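Local coordinates for protein putative NADH dehydrogenase/NAD(P)H nitroreductase (Parabacteroides distasonis, PDB 3M5K) that binds flavin mononucleotide and probably acts as a nitroreductase-type, NAD(P)H-dependent oxidoreductase, at residues N6-L9 and E10-N14; T56-K59 and A60-T63. One frame throughout, in Å; residues are numbered along the deposited sequence.

Interaction 1 (N6-L9 and E10-N14); sequences NQTL and ETILN
The E10 side chain runs, extended, along the first turn of its helix toward N6 and Q7. Its CB sits 3.5 Å from Q7 O, and CG passes 3.3 Å from N6 O, the carbonyl that accepts from E10 N (3.1 Å). CG stands anti to the carbonyl carbon (chi1 -67°), which sets the carboxylate alongside Q7. CD lies 3.7 Å from N6 O; OE1 is nearest Q7 CA, at 3.7 Å, with Q7 CG next, while OE2 accepts a hydrogen bond from a water that accepts from N6 N. This is the amino-terminal end of helix 7-14, which precedes the FMN-binding residue R15, and N6 is its N-cap. N6 OD1 accepts from L9 N at 3.0 Å along a nearly straight N-H (175°), the donor standing above the amide carbonyl plane; N6 ND2 bonds to S111 of the second subunit. I12 N donates to T8 O at 2.9 Å, and I12 CD1 reaches T8 CG2 on the buried side, where I12 also packs on L107 of helix 94-111. The T8 and T11 hydroxyls are hydrogen-bonded to T11 and T8 of the second subunit, pairing the two helices.

Interaction 2 (T56-K59 and A60-T63); sequences TDRK and ALDT
A capped helix start, braced by a salt bridge between residues one turn apart (i, i+4), joins T56-K59 to A60-T63 just after strand 50-55, the outermost strand on one side of the chain's antiparallel sheet. D57 is the N-cap of helix 58-67: its OD2 accepts from A60 N at 3.0 Å, met from above the carboxylate plane, while D57 O takes L61 N in the first backbone bond of the helix. A60 and L61 turn against V55 of the preceding strand. The salt bridge runs from R58 to D62. With CG of R58 anti to the backbone N (chi1 -175°) and the chain bent at chi2 and chi3, the guanidinium swings forward along the flank of the helix to D62 and grips its carboxylate side-on. NE and NH2 both converge on D62 OD1, at 3.0 Å and 2.9 Å respectively, from one face of the carboxylate, whose plane is turned 34° from the guanidinium. L61 CD1 lies over a guanidinium face, 3.9 Å from R58 NH1, and that same NH1 donates to T77 O, tying the helix to the loop beyond it. Cutting R58 back to an alanine would probably leave D62 without its salt-bridge partner, take the guanidinium face away from L61 CD1 and cost T77 O a donor. On the next position round the helix, K59 O accepts twice from T63, from N and from OG1, the two reaching it from opposite faces of the carbonyl plane. A water spans the two side chains, accepting from K59 NZ at 3.0 Å and donating to T63 OG1 at 3.1 Å.

How the interactions relate
Both contacts are helix starts with a side-chain N-cap, and both are only partly buried, but they hold different helices on opposite sides of the chain's centre, with centres about 33 Å apart. Interaction 1 belongs to the dimer interface: much of its polar chemistry is uncharged, and its hydroxyls and cap amide are completed by the second subunit. Interaction 2 lies at the sheet's edge, away from the flavin, and relies on an ion pair within its own chain; the second subunit reaches it through N170, at the backbone of T56 and D57. Interaction 1 stands nearer the cofactor, I12 being about 10 Å from a bound FMN by its side chain.

Interaction 1 (N6-L9 and E10-N14)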
ATOM      1  N   ASN A   6     -18.743  -8.191  -4.866  1.00 44.25           N
ATOM      2  CA  ASN A   6     -17.346  -8.357  -4.547  1.00 37.14           C
ATOM      3  C   ASN A   6     -17.102  -7.621  -3.237  1.00 33.44           C
ATOM      4  O   ASN A   6     -16.990  -6.401  -3.222  1.00 30.44           O
ATOM      5  CB  ASN A   6     -16.518  -7.795  -5.698  1.00 36.38           C
ATOM      6  CG  ASN A   6     -15.028  -8.009  -5.504  1.00 33.16           C
ATOM      7  OD1 ASN A   6     -14.533  -8.046  -4.358  1.00 25.06           O
ATOM      8  ND2 ASN A   6     -14.303  -8.136  -6.616  1.00 26.92           N
ATOM      9  N   GLN A   7     -17.059  -8.366  -2.135  1.00 31.07           N
ATOM     10  CA  GLN A   7     -16.890  -7.750  -0.810  1.00 32.92           C
ATOM     11  C   GLN A   7     -15.536  -7.058  -0.601  1.00 28.56           C
ATOM     12  O   GLN A   7     -15.452  -6.059   0.116  1.00 27.88           O
ATOM     13  CB  GLN A   7     -17.035  -8.783   0.285  1.00 33.93           C
ATOM     14  CG  GLN A   7     -18.449  -9.156   0.581  1.00 38.65           C
ATOM     15  CD  GLN A   7     -18.513 -10.155   1.726  1.00 39.08           C
ATOM     16  OE1 GLN A   7     -17.637 -10.185   2.638  1.00 41.14           O
ATOM     17  NE2 GLN A   7     -19.521 -11.015   1.668  1.00 46.53           N
ATOM     18  N   THR A   8     -14.487  -7.618  -1.196  1.00 27.03           N
ATOM     19  CA  THR A   8     -13.145  -6.997  -1.180  1.00 25.22           C
ATOM     20  C   THR A   8     -13.147  -5.595  -1.804  1.00 25.10           C
ATOM     21  O   THR A   8     -12.668  -4.608  -1.195  1.00 24.48           O
ATOM     22  CB  THR A   8     -12.085  -7.902  -1.861  1.00 25.14           C
ATOM     23  OG1 THR A   8     -12.056  -9.180  -1.224  1.00 25.79           O
ATOM     24  CG2 THR A   8     -10.690  -7.266  -1.756  1.00 23.75           C
ATOM     25  N   LEU A   9     -13.692  -5.484  -3.012  0.50 24.98           N
ATOM     26  CA  LEU A   9     -13.829  -4.177  -3.663  0.50 25.36           C
ATOM     27  C   LEU A   9     -14.666  -3.195  -2.842  0.50 25.49           C
ATOM     28  O   LEU A   9     -14.335  -2.019  -2.760  0.50 23.99           O
ATOM     29  CB  LEU A   9     -14.416  -4.328  -5.070  0.50 25.06           C
ATOM     30  CG  LEU A   9     -13.457  -4.777  -6.168  0.50 26.46           C
ATOM     31  CD1 LEU A   9     -14.242  -4.962  -7.462  0.50 23.53           C
ATOM     32  CD2 LEU A   9     -12.334  -3.774  -6.368  0.50 25.44           C
ATOM     33  N   GLU A  10     -15.741  -3.688  -2.222  1.00 26.42           N
ATOM     34  CA  GLU A  10     -16.589  -2.849  -1.351  1.00 28.32           C
ATOM     35  C   GLU A  10     -15.793  -2.303  -0.137  1.00 23.94           C
ATOM     36  O   GLU A  10     -15.921  -1.154   0.223  1.00 23.97           O
ATOM     37  CB  GLU A  10     -17.820  -3.630  -0.857  1.00 29.95           C
ATOM     38  CG  GLU A  10     -18.807  -3.978  -1.970  1.00 37.27           C
ATOM     39  CD  GLU A  10     -19.964  -4.960  -1.548  1.00 40.81           C
ATOM     40  OE1 GLU A  10     -19.883  -5.663  -0.488  1.00 48.24           O
ATOM     41  OE2 GLU A  10     -20.953  -5.010  -2.326  1.00 51.66           O
ATOM     42  N   THR A  11     -14.966  -3.141   0.472  1.00 24.48           N
ATOM     43  CA  THR A  11     -14.132  -2.698   1.585  1.00 24.80           C
ATOM     44  C   THR A  11     -13.170  -1.638   1.104  1.00 23.68           C
ATOM     45  O   THR A  11     -13.020  -0.608   1.757  1.00 22.78           O
ATOM     46  CB  THR A  11     -13.341  -3.857   2.197  1.00 25.27           C
ATOM     47  OG1 THR A  11     -14.270  -4.832   2.685  1.00 25.64           O
ATOM     48  CG2 THR A  11     -12.419  -3.365   3.333  1.00 22.92           C
ATOM     49  N   ILE A  12     -12.491  -1.916  -0.015  1.00 22.01           N
ATOM     50  CA  ILE A  12     -11.576  -0.949  -0.613  1.00 22.54           C
ATOM     51  C   ILE A  12     -12.267   0.409  -0.836  1.00 25.22           C
ATOM     52  O   ILE A  12     -11.731   1.472  -0.490  1.00 22.93           O
ATOM     53  CB  ILE A  12     -10.934  -1.483  -1.934  1.00 22.53           C
ATOM     54  CG1 ILE A  12      -9.944  -2.642  -1.651  1.00 23.46           C
ATOM     55  CG2 ILE A  12     -10.271  -0.339  -2.756  1.00 20.36           C
ATOM     56  CD1 ILE A  12      -9.509  -3.429  -2.854  1.00 22.96           C
ATOM     57  N   LEU A  13     -13.465   0.391  -1.399  1.00 25.19           N
ATOM     58  CA  LEU A  13     -14.145   1.649  -1.725  1.00 26.54           C
ATOM     59  C   LEU A  13     -14.808   2.359  -0.501  1.00 27.95           C
ATOM     60  O   LEU A  13     -15.023   3.570  -0.519  1.00 29.44           O
ATOM     61  CB  LEU A  13     -15.125   1.408  -2.902  1.00 26.76           C
ATOM     62  CG  LEU A  13     -14.476   0.989  -4.230  1.00 29.22           C
ATOM     63  CD1 LEU A  13     -15.574   0.474  -5.224  1.00 32.51           C
ATOM     64  CD2 LEU A  13     -13.560   2.085  -4.900  1.00 27.92           C
ATOM     65  N   ASN A  14     -15.060   1.619   0.571  1.00 27.80           N
ATOM     66  CA  ASN A  14     -15.639   2.182   1.791  1.00 30.34           C
ATOM     67  C   ASN A  14     -14.657   2.550   2.894  1.00 29.67           C
ATOM     68  O   ASN A  14     -15.042   3.196   3.862  1.00 25.86           O
ATOM     69  CB  ASN A  14     -16.690   1.228   2.338  1.00 34.81           C
ATOM     70  CG  ASN A  14     -17.919   1.192   1.450  1.00 38.50           C
ATOM     71  OD1 ASN A  14     -18.511   2.226   1.169  1.00 46.18           O
ATOM     72  ND2 ASN A  14     -18.270   0.023   0.975  1.00 45.04           N
TER
HETATM   73  O   HOH W   1     -19.836  -5.759  -5.168  1.00 56.35           O
HETATM   74  O   HOH W   2     -17.710  -5.603   2.118  1.00 49.77           O

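Interaction 2 (T56-K59 and A60-T63)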
ATOM      1  N   THR A  56       0.387  -0.081  23.515  1.00 21.69           N
ATOM      2  CA  THR A  56      -0.718   0.070  24.459  1.00 22.96           C
ATOM      3  C   THR A  56      -0.332   0.921  25.697  1.00 23.92           C
ATOM      4  O   THR A  56      -1.198   1.318  26.428  1.00 26.41           O
ATOM      5  CB  THR A  56      -1.241  -1.312  24.909  1.00 23.78           C
ATOM      6  OG1 THR A  56      -0.136  -2.101  25.403  1.00 24.46           O
ATOM      7  CG2 THR A  56      -1.986  -2.050  23.746  1.00 23.48           C
ATOM      8  N   ASP A  57       0.953   1.217  25.908  1.00 24.79           N
ATOM      9  CA  ASP A  57       1.400   1.982  27.062  1.00 22.68           C
ATOM     10  C   ASP A  57       0.861   3.430  27.007  1.00 25.93           C
ATOM     11  O   ASP A  57       1.169   4.199  26.089  1.00 21.75           O
ATOM     12  CB  ASP A  57       2.928   2.006  27.127  1.00 24.85           C
ATOM     13  CG  ASP A  57       3.462   2.776  28.352  1.00 27.20           C
ATOM     14  OD1 ASP A  57       3.241   2.269  29.452  1.00 28.84           O
ATOM     15  OD2 ASP A  57       4.116   3.824  28.205  1.00 31.24           O
ATOM     16  N   ARG A  58       0.060   3.783  28.005  1.00 26.44           N
ATOM     17  CA  ARG A  58      -0.578   5.105  28.090  1.00 23.77           C
ATOM     18  C   ARG A  58       0.398   6.265  28.015  1.00 23.23           C
ATOM     19  O   ARG A  58       0.190   7.225  27.270  1.00 23.20           O
ATOM     20  CB  ARG A  58      -1.384   5.164  29.401  1.00 26.42           C
ATOM     21  CG  ARG A  58      -2.216   6.425  29.601  1.00 27.19           C
ATOM     22  CD  ARG A  58      -3.395   6.406  28.698  1.00 26.32           C
ATOM     23  NE  ARG A  58      -3.135   7.055  27.419  1.00 26.02           N
ATOM     24  CZ  ARG A  58      -3.691   6.688  26.264  1.00 23.55           C
ATOM     25  NH1 ARG A  58      -4.492   5.632  26.185  1.00 26.94           N
ATOM     26  NH2 ARG A  58      -3.443   7.377  25.180  1.00 25.73           N
ATOM     27  N   LYS A  59       1.489   6.177  28.775  1.00 24.36           N
ATOM     28  CA  LYS A  59       2.494   7.224  28.781  1.00 25.67           C
ATOM     29  C   LYS A  59       3.103   7.417  27.369  1.00 25.88           C
ATOM     30  O   LYS A  59       3.248   8.547  26.904  1.00 25.72           O
ATOM     31  CB  LYS A  59       3.559   6.935  29.850  1.00 28.54           C
ATOM     32  CG  LYS A  59       4.581   8.013  30.009  1.00 32.02           C
ATOM     33  CD  LYS A  59       4.025   9.212  30.753  1.00 36.92           C
ATOM     34  CE  LYS A  59       5.087  10.312  30.863  1.00 37.14           C
ATOM     35  NZ  LYS A  59       4.512  11.623  31.248  1.00 37.35           N
ATOM     36  N   ALA A  60       3.456   6.315  26.694  1.00 26.01           N
ATOM     37  CA  ALA A  60       4.061   6.426  25.352  1.00 24.67           C
ATOM     38  C   ALA A  60       3.064   7.028  24.356  1.00 19.68           C
ATOM     39  O   ALA A  60       3.414   7.887  23.534  1.00 22.58           O
ATOM     40  CB  ALA A  60       4.593   5.037  24.857  1.00 25.10           C
ATOM     41  N   LEU A  61       1.817   6.586  24.432  1.00 20.70           N
ATOM     42  CA  LEU A  61       0.779   7.063  23.513  1.00 20.15           C
ATOM     43  C   LEU A  61       0.544   8.557  23.698  1.00 23.40           C
ATOM     44  O   LEU A  61       0.496   9.339  22.722  1.00 21.55           O
ATOM     45  CB  LEU A  61      -0.525   6.295  23.678  1.00 22.09           C
ATOM     46  CG  LEU A  61      -0.630   4.844  23.183  1.00 19.93           C
ATOM     47  CD1 LEU A  61      -1.914   4.163  23.712  1.00 22.44           C
ATOM     48  CD2 LEU A  61      -0.494   4.774  21.628  1.00 23.19           C
ATOM     49  N   ASP A  62       0.441   8.958  24.959  1.00 23.71           N
ATOM     50  CA  ASP A  62       0.252  10.379  25.283  1.00 23.77           C
ATOM     51  C   ASP A  62       1.460  11.257  24.916  1.00 23.50           C
ATOM     52  O   ASP A  62       1.269  12.350  24.461  1.00 23.04           O
ATOM     53  CB  ASP A  62      -0.038  10.542  26.774  1.00 25.34           C
ATOM     54  CG  ASP A  62      -1.397  10.010  27.186  1.00 26.21           C
ATOM     55  OD1 ASP A  62      -2.252   9.737  26.340  1.00 28.96           O
ATOM     56  OD2 ASP A  62      -1.591   9.862  28.421  1.00 30.23           O
ATOM     57  N   THR A  63       2.689  10.761  25.118  1.00 22.99           N
ATOM     58  CA  THR A  63       3.892  11.513  24.817  1.00 24.16           C
ATOM     59  C   THR A  63       4.004  11.710  23.294  1.00 24.61           C
ATOM     60  O   THR A  63       4.285  12.805  22.817  1.00 23.85           O
ATOM     61  CB  THR A  63       5.153  10.856  25.415  1.00 26.89           C
ATOM     62  OG1 THR A  63       5.019  10.773  26.836  1.00 25.02           O
ATOM     63  CG2 THR A  63       6.453  11.642  25.022  1.00 23.76           C
TER
HETATM   64  O   HOH W   3       2.848  11.883  28.785  1.00 48.72           O